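Local coordinates for protein triacylglycerol lipase (Clostridium botulinum, PDB 5AH1) that hydrolyses synthetic polyesters and, as its enzyme class implies, probably triacylglycerols, as a zinc-binding esterase of the alpha/beta-hydrolase class, at residues T119-P124 with Y136-G141; Y159-P164 with D268-Q273; F89-L94 with V103-E108; N77-L82 with G165-I170. All coordinates share one frame; numbering follows the deposited sequence. Where two conformers were deposited one is given.

Contact 1: residues T119-P124 with Y136-G141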
loop_
_atom_site.group_PDB
_atom_site.type_symbol
_atom_site.label_atom_id
_atom_site.label_comp_id
_atom_site.label_asym_id
_atom_site.label_seq_id
_atom_site.Cartn_x
_atom_site.Cartn_y
_atom_site.Cartn_z
ATOM N N THR A 119 -13.197 4.510 -0.216
ATOM C CA THR A 119 -12.230 3.444 -0.006
ATOM C C THR A 119 -12.298 2.492 -1.191
ATOM O O THR A 119 -13.377 2.034 -1.562
ATOM C CB THR A 119 -12.541 2.667 1.284
ATOM O OG1 THR A 119 -12.466 3.559 2.402
ATOM C CG2 THR A 119 -11.545 1.541 1.508
ATOM N N ALA A 120 -11.152 2.229 -1.805
ATOM C CA ALA A 120 -11.071 1.240 -2.877
ATOM C C ALA A 120 -10.446 -0.037 -2.356
ATOM O O ALA A 120 -9.553 0.001 -1.510
ATOM C CB ALA A 120 -10.281 1.778 -4.041
ATOM N N THR A 121 -10.880 -1.166 -2.907
ATOM C CA THR A 121 -10.376 -2.463 -2.482
ATOM C C THR A 121 -9.896 -3.235 -3.704
ATOM O O THR A 121 -10.616 -3.328 -4.703
ATOM C CB THR A 121 -11.441 -3.203 -1.675
ATOM O OG1 THR A 121 -11.705 -2.403 -0.505
ATOM C CG2 THR A 121 -10.968 -4.588 -1.273
ATOM N N VAL A 122 -8.667 -3.739 -3.629
ATOM C CA VAL A 122 -8.015 -4.439 -4.723
ATOM C C VAL A 122 -7.400 -5.752 -4.217
ATOM O O VAL A 122 -7.503 -6.063 -3.032
ATOM C CB VAL A 122 -6.959 -3.530 -5.402
ATOM C CG1 VAL A 122 -7.624 -2.259 -5.956
ATOM C CG2 VAL A 122 -5.825 -3.169 -4.439
ATOM N N GLY A 123 -6.778 -6.537 -5.103
ATOM C CA GLY A 123 -6.281 -7.835 -4.709
ATOM C C GLY A 123 -5.228 -7.713 -3.615
ATOM O O GLY A 123 -4.267 -6.937 -3.765
ATOM N N PRO A 124 -5.384 -8.459 -2.513
ATOM C CA PRO A 124 -4.439 -8.323 -1.401
ATOM C C PRO A 124 -3.025 -8.840 -1.714
ATOM O O PRO A 124 -2.068 -8.406 -1.063
ATOM C CB PRO A 124 -5.092 -9.131 -0.277
ATOM C CG PRO A 124 -5.981 -10.099 -0.976
ATOM C CD PRO A 124 -6.498 -9.362 -2.171
ATOM N N TYR A 136 -8.776 0.918 -11.097
ATOM C CA TYR A 136 -9.496 1.599 -12.165
ATOM C C TYR A 136 -10.970 1.191 -12.204
ATOM O O TYR A 136 -11.864 2.041 -12.142
ATOM C CB TYR A 136 -8.795 1.342 -13.509
ATOM C CG TYR A 136 -9.555 1.872 -14.691
ATOM C CD1 TYR A 136 -9.456 3.200 -15.079
ATOM C CD2 TYR A 136 -10.380 1.042 -15.425
ATOM C CE1 TYR A 136 -10.174 3.682 -16.159
ATOM C CE2 TYR A 136 -11.105 1.514 -16.497
ATOM C CZ TYR A 136 -11.007 2.842 -16.856
ATOM O OH TYR A 136 -11.720 3.309 -17.936
ATOM N N ALA A 137 -11.230 -0.104 -12.241
ATOM C CA ALA A 137 -12.608 -0.584 -12.299
ATOM C C ALA A 137 -13.368 -0.286 -11.018
ATOM O O ALA A 137 -14.573 -0.014 -11.059
ATOM C CB ALA A 137 -12.628 -2.067 -12.589
ATOM N N TYR A 138 -12.685 -0.351 -9.881
ATOM C CA TYR A 138 -13.333 -0.095 -8.599
ATOM C C TYR A 138 -13.855 1.334 -8.538
ATOM O O TYR A 138 -14.902 1.605 -7.940
ATOM C CB TYR A 138 -12.375 -0.358 -7.423
ATOM C CG TYR A 138 -13.116 -0.632 -6.148
ATOM C CD1 TYR A 138 -13.561 0.404 -5.349
ATOM C CD2 TYR A 138 -13.472 -1.924 -5.792
ATOM C CE1 TYR A 138 -14.289 0.166 -4.203
ATOM C CE2 TYR A 138 -14.208 -2.170 -4.651
ATOM C CZ TYR A 138 -14.609 -1.119 -3.861
ATOM O OH TYR A 138 -15.364 -1.354 -2.734
ATOM N N ILE A 139 -13.110 2.253 -9.153
ATOM C CA ILE A 139 -13.500 3.660 -9.168
ATOM C C ILE A 139 -14.565 3.972 -10.223
ATOM O O ILE A 139 -15.607 4.558 -9.901
ATOM C CB ILE A 139 -12.244 4.563 -9.392
ATOM C CG1 ILE A 139 -11.282 4.449 -8.202
ATOM C CG2 ILE A 139 -12.637 6.021 -9.590
ATOM C CD1 ILE A 139 -9.914 5.072 -8.437
ATOM N N VAL A 140 -14.284 3.593 -11.462
ATOM C CA VAL A 140 -15.127 3.895 -12.611
ATOM C C VAL A 140 -16.389 3.023 -12.660
ATOM O O VAL A 140 -17.457 3.460 -13.102
ATOM C CB VAL A 140 -14.312 3.737 -13.918
ATOM C CG1 VAL A 140 -15.183 3.962 -15.137
ATOM C CG2 VAL A 140 -13.132 4.699 -13.923
ATOM N N GLY A 141 -16.256 1.789 -12.191
ATOM C CA GLY A 141 -17.284 0.774 -12.344
ATOM C C GLY A 141 -16.981 -0.101 -13.547
ATOM O O GLY A 141 -16.349 0.332 -14.501
HETATM O O HOH W 1 -15.346 0.396 -0.680
#

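Contact 2: residues Y159-P164 with D268-Q273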
loop_
_atom_site.group_PDB
_atom_site.type_symbol
_atom_site.label_atom_id
_atom_site.label_comp_id
_atom_site.label_asym_id
_atom_site.label_seq_id
_atom_site.Cartn_x
_atom_site.Cartn_y
_atom_site.Cartn_z
ATOM N N TYR A 159 -10.101 -10.858 -18.112
ATOM C CA TYR A 159 -11.180 -10.218 -17.353
ATOM C C TYR A 159 -11.274 -10.778 -15.962
ATOM O O TYR A 159 -11.144 -11.984 -15.759
ATOM C CB TYR A 159 -12.521 -10.356 -18.080
ATOM C CG TYR A 159 -12.504 -9.703 -19.430
ATOM C CD1 TYR A 159 -12.582 -8.323 -19.551
ATOM C CD2 TYR A 159 -12.363 -10.452 -20.573
ATOM C CE1 TYR A 159 -12.532 -7.719 -20.793
ATOM C CE2 TYR A 159 -12.313 -9.867 -21.817
ATOM C CZ TYR A 159 -12.399 -8.487 -21.923
ATOM O OH TYR A 159 -12.360 -7.843 -23.148
ATOM N N GLY A 160 -11.556 -9.895 -15.025
ATOM C CA GLY A 160 -11.655 -10.249 -13.628
ATOM C C GLY A 160 -13.052 -10.027 -13.101
ATOM O O GLY A 160 -14.039 -10.272 -13.800
ATOM N N ARG A 161 -13.153 -9.554 -11.870
ATOM C CA ARG A 161 -14.452 -9.375 -11.261
ATOM C C ARG A 161 -15.065 -8.037 -11.673
ATOM O O ARG A 161 -14.457 -7.253 -12.412
ATOM C CB ARG A 161 -14.380 -9.582 -9.751
ATOM C CG ARG A 161 -13.572 -8.596 -8.991
ATOM C CD ARG A 161 -13.683 -8.871 -7.484
ATOM N NE ARG A 161 -13.165 -10.182 -7.095
ATOM C CZ ARG A 161 -13.415 -10.784 -5.931
ATOM N NH1 ARG A 161 -14.179 -10.208 -5.014
ATOM N NH2 ARG A 161 -12.897 -11.973 -5.678
ATOM N N THR A 162 -16.298 -7.828 -11.248
ATOM C CA THR A 162 -17.081 -6.671 -11.650
ATOM C C THR A 162 -17.457 -5.831 -10.438
ATOM O O THR A 162 -17.856 -6.377 -9.409
ATOM C CB THR A 162 -18.355 -7.144 -12.389
ATOM O OG1 THR A 162 -17.969 -7.892 -13.545
ATOM C CG2 THR A 162 -19.229 -5.971 -12.813
ATOM N N TYR A 163 -17.306 -4.511 -10.574
ATOM C CA TYR A 163 -17.556 -3.564 -9.492
ATOM C C TYR A 163 -18.563 -2.506 -9.898
ATOM O O TYR A 163 -18.667 -2.163 -11.076
ATOM C CB TYR A 163 -16.266 -2.848 -9.125
ATOM C CG TYR A 163 -15.203 -3.758 -8.587
ATOM C CD1 TYR A 163 -15.354 -4.379 -7.356
ATOM C CD2 TYR A 163 -14.026 -3.969 -9.290
ATOM C CE1 TYR A 163 -14.374 -5.207 -6.855
ATOM C CE2 TYR A 163 -13.042 -4.777 -8.792
ATOM C CZ TYR A 163 -13.223 -5.394 -7.580
ATOM O OH TYR A 163 -12.216 -6.191 -7.100
ATOM N N PRO A 164 -19.298 -1.960 -8.918
ATOM C CA PRO A 164 -20.279 -0.918 -9.249
ATOM C C PRO A 164 -19.669 0.458 -9.576
ATOM O O PRO A 164 -20.235 1.199 -10.379
ATOM C CB PRO A 164 -21.167 -0.863 -7.994
ATOM C CG PRO A 164 -20.295 -1.359 -6.889
ATOM C CD PRO A 164 -19.402 -2.401 -7.518
ATOM N N ASP A 268 -11.456 -12.659 1.278
ATOM C CA ASP A 268 -11.350 -13.240 -0.059
ATOM C C ASP A 268 -10.010 -12.764 -0.608
ATOM O O ASP A 268 -9.700 -11.575 -0.544
ATOM C CB ASP A 268 -12.543 -12.710 -0.876
ATOM C CG ASP A 268 -12.561 -13.150 -2.344
ATOM O OD1 ASP A 268 -11.612 -13.784 -2.853
ATOM O OD2 ASP A 268 -13.586 -12.833 -3.003
ATOM N N LEU A 269 -9.187 -13.685 -1.091
ATOM C CA LEU A 269 -7.865 -13.330 -1.631
ATOM C C LEU A 269 -7.924 -12.811 -3.067
ATOM O O LEU A 269 -6.934 -12.296 -3.577
ATOM C CB LEU A 269 -6.897 -14.502 -1.545
ATOM C CG LEU A 269 -6.663 -15.021 -0.131
ATOM C CD1 LEU A 269 -5.846 -16.301 -0.169
ATOM C CD2 LEU A 269 -5.991 -13.971 0.744
ATOM N N LYS A 270 -9.085 -12.927 -3.707
ATOM C CA LYS A 270 -9.357 -12.255 -4.981
ATOM C C LYS A 270 -8.385 -12.645 -6.094
ATOM O O LYS A 270 -8.043 -11.826 -6.945
ATOM C CB LYS A 270 -9.396 -10.731 -4.782
ATOM C CG LYS A 270 -10.233 -10.318 -3.575
ATOM C CD LYS A 270 -10.466 -8.804 -3.440
ATOM C CE LYS A 270 -11.312 -8.498 -2.218
ATOM N NZ LYS A 270 -10.642 -8.810 -0.944
ATOM N N LEU A 271 -8.015 -13.925 -6.135
ATOM C CA LEU A 271 -7.118 -14.452 -7.162
ATOM C C LEU A 271 -7.900 -15.101 -8.315
ATOM O O LEU A 271 -7.433 -16.057 -8.926
ATOM C CB LEU A 271 -6.116 -15.426 -6.522
ATOM C CG LEU A 271 -5.106 -14.711 -5.609
ATOM C CD1 LEU A 271 -4.402 -15.704 -4.713
ATOM C CD2 LEU A 271 -4.097 -13.890 -6.399
ATOM N N ASP A 272 -9.068 -14.546 -8.609
ATOM C CA ASP A 272 -9.939 -15.010 -9.684
ATOM C C ASP A 272 -9.187 -15.182 -11.005
ATOM O O ASP A 272 -9.431 -16.138 -11.747
ATOM C CB ASP A 272 -11.083 -14.018 -9.931
ATOM C CG ASP A 272 -11.919 -13.726 -8.701
ATOM O OD1 ASP A 272 -11.374 -13.624 -7.585
ATOM O OD2 ASP A 272 -13.144 -13.567 -8.877
ATOM N N GLN A 273 -8.294 -14.245 -11.307
ATOM C CA GLN A 273 -7.660 -14.207 -12.620
ATOM C C GLN A 273 -6.729 -15.387 -12.841
ATOM O O GLN A 273 -6.461 -15.750 -13.971
ATOM C CB GLN A 273 -6.948 -12.866 -12.874
ATOM C CG GLN A 273 -5.602 -12.664 -12.175
ATOM C CD GLN A 273 -5.734 -12.209 -10.743
ATOM O OE1 GLN A 273 -6.604 -12.661 -9.995
ATOM N NE2 GLN A 273 -4.859 -11.298 -10.345
HETATM O O HOH W 2 -10.368 -10.004 -8.142
#

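Contact 3: residues F89-L94 with V103-E108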
loop_
_atom_site.group_PDB
_atom_site.type_symbol
_atom_site.label_atom_id
_atom_site.label_comp_id
_atom_site.label_asym_id
_atom_site.label_seq_id
_atom_site.Cartn_x
_atom_site.Cartn_y
_atom_site.Cartn_z
ATOM N N PHE A 89 -7.902 -5.741 3.175
ATOM C CA PHE A 89 -9.218 -6.208 2.745
ATOM C C PHE A 89 -10.240 -5.077 2.734
ATOM O O PHE A 89 -9.928 -3.954 3.128
ATOM C CB PHE A 89 -9.639 -7.378 3.628
ATOM C CG PHE A 89 -8.718 -8.548 3.474
ATOM C CD1 PHE A 89 -8.870 -9.431 2.416
ATOM C CD2 PHE A 89 -7.649 -8.726 4.341
ATOM C CE1 PHE A 89 -7.972 -10.486 2.222
ATOM C CE2 PHE A 89 -6.764 -9.781 4.159
ATOM C CZ PHE A 89 -6.928 -10.665 3.098
ATOM N N GLY A 90 -11.443 -5.383 2.266
ATOM C CA GLY A 90 -12.469 -4.378 2.046
ATOM C C GLY A 90 -13.320 -4.083 3.254
ATOM O O GLY A 90 -13.254 -4.764 4.282
ATOM N N ARG A 91 -14.135 -3.048 3.112
ATOM C CA ARG A 91 -15.020 -2.598 4.182
ATOM C C ARG A 91 -16.034 -3.649 4.607
ATOM O O ARG A 91 -16.498 -3.622 5.739
ATOM C CB ARG A 91 -15.757 -1.327 3.759
ATOM C CG ARG A 91 -14.861 -0.123 3.650
ATOM C CD ARG A 91 -15.646 1.138 3.266
ATOM N NE ARG A 91 -16.718 1.473 4.202
ATOM C CZ ARG A 91 -16.531 2.137 5.335
ATOM N NH1 ARG A 91 -15.321 2.529 5.701
ATOM N NH2 ARG A 91 -17.557 2.405 6.126
ATOM N N ASP A 92 -16.375 -4.557 3.691
ATOM C CA ASP A 92 -17.320 -5.639 3.947
ATOM C C ASP A 92 -16.634 -6.922 4.416
ATOM O O ASP A 92 -17.269 -7.967 4.501
ATOM C CB ASP A 92 -18.108 -5.944 2.669
ATOM C CG ASP A 92 -17.219 -6.456 1.538
ATOM O OD1 ASP A 92 -16.104 -5.924 1.362
ATOM O OD2 ASP A 92 -17.639 -7.399 0.828
ATOM N N GLU A 93 -15.344 -6.852 4.716
ATOM C CA GLU A 93 -14.587 -8.024 5.142
ATOM C C GLU A 93 -14.092 -7.861 6.576
ATOM O O GLU A 93 -14.144 -6.767 7.136
ATOM C CB GLU A 93 -13.414 -8.272 4.173
ATOM C CG GLU A 93 -13.890 -8.511 2.735
ATOM C CD GLU A 93 -12.790 -8.855 1.757
ATOM O OE1 GLU A 93 -12.144 -7.937 1.218
ATOM O OE2 GLU A 93 -12.602 -10.050 1.469
ATOM N N LEU A 94 -13.665 -8.973 7.167
ATOM C CA LEU A 94 -13.086 -9.007 8.517
ATOM C C LEU A 94 -14.058 -8.555 9.597
ATOM O O LEU A 94 -13.643 -8.014 10.626
ATOM C CB LEU A 94 -11.794 -8.179 8.595
ATOM C CG LEU A 94 -10.697 -8.528 7.590
ATOM C CD1 LEU A 94 -9.439 -7.727 7.910
ATOM C CD2 LEU A 94 -10.415 -10.035 7.575
ATOM N N VAL A 103 -10.656 -0.243 14.447
ATOM C CA VAL A 103 -11.932 -0.044 15.135
ATOM C C VAL A 103 -12.430 1.388 15.020
ATOM O O VAL A 103 -13.544 1.690 15.460
ATOM C CB VAL A 103 -11.853 -0.428 16.618
ATOM C CG1 VAL A 103 -11.554 -1.911 16.756
ATOM C CG2 VAL A 103 -10.827 0.421 17.363
ATOM N N VAL A 104 -11.607 2.267 14.446
ATOM C CA VAL A 104 -12.034 3.621 14.104
ATOM C C VAL A 104 -12.235 3.681 12.596
ATOM O O VAL A 104 -11.346 3.345 11.856
ATOM C CB VAL A 104 -10.998 4.671 14.532
ATOM C CG1 VAL A 104 -11.427 6.074 14.084
ATOM C CG2 VAL A 104 -10.769 4.617 16.045
ATOM N N ASP A 105 -13.405 4.099 12.137
ATOM C CA ASP A 105 -13.695 4.114 10.707
ATOM C C ASP A 105 -13.238 5.453 10.119
ATOM O O ASP A 105 -13.997 6.428 10.130
ATOM C CB ASP A 105 -15.190 3.868 10.484
ATOM C CG ASP A 105 -15.544 3.682 9.018
ATOM O OD1 ASP A 105 -14.703 3.979 8.146
ATOM O OD2 ASP A 105 -16.668 3.237 8.723
ATOM N N LEU A 106 -11.993 5.510 9.647
ATOM C CA LEU A 106 -11.425 6.779 9.186
ATOM C C LEU A 106 -12.225 7.383 8.037
ATOM O O LEU A 106 -12.423 8.603 8.006
ATOM C CB LEU A 106 -9.966 6.597 8.761
ATOM C CG LEU A 106 -8.949 6.315 9.862
ATOM C CD1 LEU A 106 -7.608 5.971 9.260
ATOM C CD2 LEU A 106 -8.816 7.510 10.797
ATOM N N GLN A 107 -12.702 6.544 7.115
ATOM C CA GLN A 107 -13.531 7.044 6.021
ATOM C C GLN A 107 -14.730 7.832 6.574
ATOM O O GLN A 107 -15.042 8.942 6.117
ATOM C CB GLN A 107 -14.033 5.908 5.137
ATOM C CG GLN A 107 -14.988 6.371 4.041
ATOM C CD GLN A 107 -15.633 5.234 3.292
ATOM O OE1 GLN A 107 -14.973 4.518 2.541
ATOM N NE2 GLN A 107 -16.928 5.038 3.513
ATOM N N GLU A 108 -15.408 7.250 7.556
ATOM C CA GLU A 108 -16.590 7.885 8.130
ATOM C C GLU A 108 -16.216 9.198 8.818
ATOM O O GLU A 108 -16.907 10.205 8.662
ATOM C CB GLU A 108 -17.285 6.931 9.110
ATOM C CG GLU A 108 -18.715 7.346 9.506
ATOM C CD GLU A 108 -18.770 8.397 10.611
ATOM O OE1 GLU A 108 -17.854 8.436 11.462
ATOM O OE2 GLU A 108 -19.750 9.179 10.637
#

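Contact 4: residues N77-L82 with G165-I170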
loop_
_atom_site.group_PDB
_atom_site.type_symbol
_atom_site.label_atom_id
_atom_site.label_comp_id
_atom_site.label_asym_id
_atom_site.label_seq_id
_atom_site.Cartn_x
_atom_site.Cartn_y
_atom_site.Cartn_z
ATOM N N ASN A 77 -11.754 20.871 -4.437
ATOM C CA ASN A 77 -12.778 20.094 -3.720
ATOM C C ASN A 77 -12.736 18.606 -4.078
ATOM O O ASN A 77 -13.729 17.883 -3.939
ATOM C CB ASN A 77 -14.178 20.667 -3.984
ATOM C CG ASN A 77 -14.515 20.735 -5.466
ATOM O OD1 ASN A 77 -13.758 20.261 -6.313
ATOM N ND2 ASN A 77 -15.665 21.318 -5.785
ATOM N N TYR A 78 -11.573 18.139 -4.522
ATOM C CA TYR A 78 -11.435 16.765 -4.980
ATOM C C TYR A 78 -11.537 15.820 -3.789
ATOM O O TYR A 78 -10.969 16.076 -2.729
ATOM C CB TYR A 78 -10.089 16.580 -5.656
ATOM C CG TYR A 78 -9.806 17.538 -6.789
ATOM C CD1 TYR A 78 -10.797 17.942 -7.670
ATOM C CD2 TYR A 78 -8.523 18.035 -6.980
ATOM C CE1 TYR A 78 -10.518 18.796 -8.712
ATOM C CE2 TYR A 78 -8.225 18.889 -8.026
ATOM C CZ TYR A 78 -9.227 19.296 -8.878
ATOM O OH TYR A 78 -8.908 20.137 -9.922
ATOM N N PRO A 79 -12.221 14.680 -3.979
ATOM C CA PRO A 79 -12.291 13.693 -2.896
ATOM C C PRO A 79 -11.022 12.873 -2.765
ATOM O O PRO A 79 -10.174 12.855 -3.662
ATOM C CB PRO A 79 -13.437 12.781 -3.326
ATOM C CG PRO A 79 -13.381 12.832 -4.795
ATOM C CD PRO A 79 -13.034 14.260 -5.132
ATOM N N ILE A 80 -10.924 12.187 -1.630
ATOM C CA ILE A 80 -9.845 11.244 -1.348
ATOM C C ILE A 80 -10.329 9.831 -1.659
ATOM O O ILE A 80 -11.470 9.480 -1.364
ATOM C CB ILE A 80 -9.428 11.352 0.154
ATOM C CG1 ILE A 80 -8.701 12.679 0.397
ATOM C CG2 ILE A 80 -8.583 10.170 0.595
ATOM C CD1 ILE A 80 -8.614 13.083 1.857
ATOM N N VAL A 81 -9.460 9.030 -2.268
ATOM C CA VAL A 81 -9.673 7.601 -2.411
ATOM C C VAL A 81 -8.509 6.898 -1.711
ATOM O O VAL A 81 -7.342 7.089 -2.058
ATOM C CB VAL A 81 -9.784 7.172 -3.904
ATOM C CG1 VAL A 81 -9.868 5.659 -4.039
ATOM C CG2 VAL A 81 -10.996 7.830 -4.557
ATOM N N LEU A 82 -8.860 6.051 -0.747
ATOM C CA LEU A 82 -7.912 5.303 0.078
ATOM C C LEU A 82 -7.644 3.930 -0.531
ATOM O O LEU A 82 -8.581 3.241 -0.930
ATOM C CB LEU A 82 -8.514 5.115 1.475
ATOM C CG LEU A 82 -8.864 6.385 2.252
ATOM C CD1 LEU A 82 -9.650 6.036 3.498
ATOM C CD2 LEU A 82 -7.625 7.156 2.639
ATOM N N GLY A 165 -18.528 0.782 -8.979
ATOM C CA GLY A 165 -17.908 2.085 -9.174
ATOM C C GLY A 165 -18.209 2.993 -8.007
ATOM O O GLY A 165 -19.382 3.212 -7.697
ATOM N N ILE A 166 -17.176 3.502 -7.342
ATOM C CA ILE A 166 -17.373 4.389 -6.185
ATOM C C ILE A 166 -17.241 5.869 -6.518
ATOM O O ILE A 166 -17.648 6.713 -5.730
ATOM C CB ILE A 166 -16.403 4.092 -5.022
ATOM C CG1 ILE A 166 -14.955 4.098 -5.527
ATOM C CG2 ILE A 166 -16.794 2.785 -4.337
ATOM C CD1 ILE A 166 -13.908 4.064 -4.457
ATOM N N TYR A 167 -16.674 6.197 -7.677
ATOM C CA TYR A 167 -16.597 7.608 -8.082
ATOM C C TYR A 167 -16.701 7.669 -9.594
ATOM O O TYR A 167 -15.745 7.989 -10.300
ATOM C CB TYR A 167 -15.343 8.315 -7.544
ATOM C CG TYR A 167 -15.433 9.828 -7.569
ATOM C CD1 TYR A 167 -16.385 10.507 -6.803
ATOM C CD2 TYR A 167 -14.557 10.582 -8.343
ATOM C CE1 TYR A 167 -16.466 11.886 -6.828
ATOM C CE2 TYR A 167 -14.634 11.969 -8.367
ATOM C CZ TYR A 167 -15.598 12.618 -7.611
ATOM O OH TYR A 167 -15.683 13.994 -7.616
ATOM N N LYS A 168 -17.897 7.352 -10.080
ATOM C CA LYS A 168 -18.099 7.056 -11.486
ATOM C C LYS A 168 -17.890 8.251 -12.405
ATOM O O LYS A 168 -17.631 8.068 -13.597
ATOM C CB LYS A 168 -19.496 6.478 -11.704
ATOM C CG LYS A 168 -19.689 5.076 -11.133
ATOM C CD LYS A 168 -21.048 4.488 -11.550
ATOM C CE LYS A 168 -22.066 4.549 -10.427
ATOM N NZ LYS A 168 -21.716 3.654 -9.280
ATOM N N ASN A 169 -17.984 9.455 -11.841
ATOM C CA ASN A 169 -17.892 10.695 -12.609
ATOM C C ASN A 169 -16.466 11.246 -12.718
ATOM O O ASN A 169 -16.256 12.343 -13.242
ATOM C CB ASN A 169 -18.829 11.756 -12.011
ATOM C CG ASN A 169 -18.541 12.046 -10.538
ATOM O OD1 ASN A 169 -18.159 11.154 -9.767
ATOM N ND2 ASN A 169 -18.744 13.303 -10.135
ATOM N N ILE A 170 -15.490 10.478 -12.236
ATOM C CA ILE A 170 -14.091 10.891 -12.294
ATOM C C ILE A 170 -13.714 11.337 -13.704
ATOM O O ILE A 170 -14.147 10.740 -14.686
ATOM C CB ILE A 170 -13.166 9.733 -11.838
ATOM C CG1 ILE A 170 -11.740 10.241 -11.649
ATOM C CG2 ILE A 170 -13.237 8.507 -12.791
ATOM C CD1 ILE A 170 -10.859 9.251 -10.871
#

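Contact 1: residues T119-P124 with Y136-G141
A water bridges T119 O and Y138 OH: it donates to the carbonyl oxygen T119 O at 2.7 Å and also bonds the phenol oxygen Y138 OH at 2.7 Å. The two oxygens it joins, T119 O and Y138 OH, are 4.1 Å apart. The ring of Y138 lies with one face against the backbone. T121 N sits 3.7 Å above the plane of the Y138 ring, over its centre, while A120 C lies over the same face toward the rim. T121 N is buried there and has no hydrogen-bond partner in the model. CG of Y138 is anti to the backbone N (chi1 -158°), which swings the ring off the helix and across the chain. A120 CB adds an apolar touch, 3.8 Å from Y138 CD1. Y163 meets the ring as well. This is helix 128-140 packed on the edge strand 117-120 of the central parallel sheet, as expected of an alpha/beta-hydrolase fold.

Contact 2: residues Y159-P164 with D268-Q273
R161 NH2 is shared by two carboxylates, D268 OD2 and D272 OD1, each 2.9 Å away. Both bonds are nearly straight, at 165° to D268 and 168° to D272, and both acceptors lie in the guanidinium plane. The carboxylates receive the arginine differently: D272 OD1 is met on its syn side, whereas D268 OD2 is approached from above the carboxylate plane. R161 NH1 adds a weak, bent bond to D268 OD2 at 3.4 Å. R161 NE turns to a water, a weak bond of 3.0 Å, and that water donates to K270 O.

The other oxygen of D268 is used too. D268 OD1 takes the backbone N of K270 at 2.8 Å, closing an Asx turn that probably helps to hold the carboxylate in place. K270 lays CG over one guanidinium face, 3.8 Å from R161 NH2, but carries its ammonium away: K270 NZ bonds D268 O and forms a salt bridge with E93. D272 OD2 has a long, weak ion pair with K277.

The result is a salt-bridge network of R161, D268 and D272, with D268 also in an Asx turn, tying strand 159-163 of the small antiparallel sheet to a loop near the zinc site, where Q273 bonds the zinc ligand D130.

Contact 3: residues F89-L94 with V103-E108
R91 grips D105 end-on with two nitrogens, one to each carboxylate oxygen. R91 NH1 reaches D105 OD1 at 2.9 Å along an almost straight line (172°), and R91 NH2 reaches D105 OD2, also at 2.9 Å. OD2 offers its syn lone pair, and OD1 too is met on the syn side; the two flat groups are nearly coplanar, their planes 29° apart. Q107 covers one face of the guanidinium. Its amide stacks there, the planes 22° apart, with Q107 NE2 over the centre and 3.4 Å from R91 CZ. Q107 OE1 lies alongside the aliphatic part, 3.5 Å from R91 CD.

Behind these groups stand the elements that hold them. The R91 chain bends at chi3, turning its guanidinium end toward the carboxylate. R91 itself sits in a type I turn from G90 to E93, closed by the backbone bond from E93 N to G90 O and buttressed by G90 N bonding E93 OE1 at 2.8 Å. D105 is the N-cap of helix 106-112; its OD1 also accepts, weakly, from E108 N. The amide of Q107 is anchored through OE1 by T119 OG1.

D105 OD1 therefore serves both arginine and helix start. With the arginine beside it and the helix N terminus behind it, the carboxylate would be expected to remain ionised. The charged pair links the loop after strand 80-83 to the beginning of the next helix at the protein surface.

Contact 4: residues N77-L82 with G165-I170
P79 packs on the phenol end of Y167. From the backbone of Y167, CB points toward segment 77-82, and CG, anti to the backbone N (chi1 -162°), carries the ring across to the proline. CE1 and CE2 flank P79 CG, with Y167 CE1 at 3.8 Å from it. Y167 CZ comes closest, 3.6 Å from P79 CG, and Y167 OH ends beside P79 CD, also at 3.6 Å. The proline ring stands over one face, P79 CG 22° off the normal and 3.9 Å from the centroid of the Y167 ring, a CH-pi contact. In one of its two conformers N169 places OD1 over the centre of the opposite face.

Next to this pair, in the conformer modelled here, I166 CD1 lies 4.4 Å from V81 CG1, a loose apolar touch. The loop that presents Y167 and I166 is shaped by its own bonds: a type I turn runs from Y167 to I170, and K168 NZ bonds back to G165 O at 2.9 Å and to P164 O as well. I139 shares a backbone bond with Y167 and also packs on its side chain.

Between the two segments the contact is apolar, with neither a hydrogen bond nor a charge pair. Where the loop before strand 176-181 lies against the entry to strand 80-83, it rests on dispersion and on the CG C-H of P79 over the pi face of Y167.

Overall arrangement
From the N terminus, the chain enters strand 80-83 at 77-82 and runs through 89-94 to 103-108, where contact 3 closes a short loop leading into helix 106-112. Strand 117-120 follows, and contact 1 closes the next, between that edge strand and helix 128-140. Both loops lie within the long one that contact 4 completes when 165-170 returns to strand 80-83. Contact 2 crosses contact 4: it starts at 159-164, directly before 165-170, and closes only at 268-273, tying the small antiparallel sheet to the loop before helix 284-292. Strands 80-83 and 117-120 are sheet neighbours, joining contacts 1 and 4. Contacts 1, 2 and 3 all touch one another.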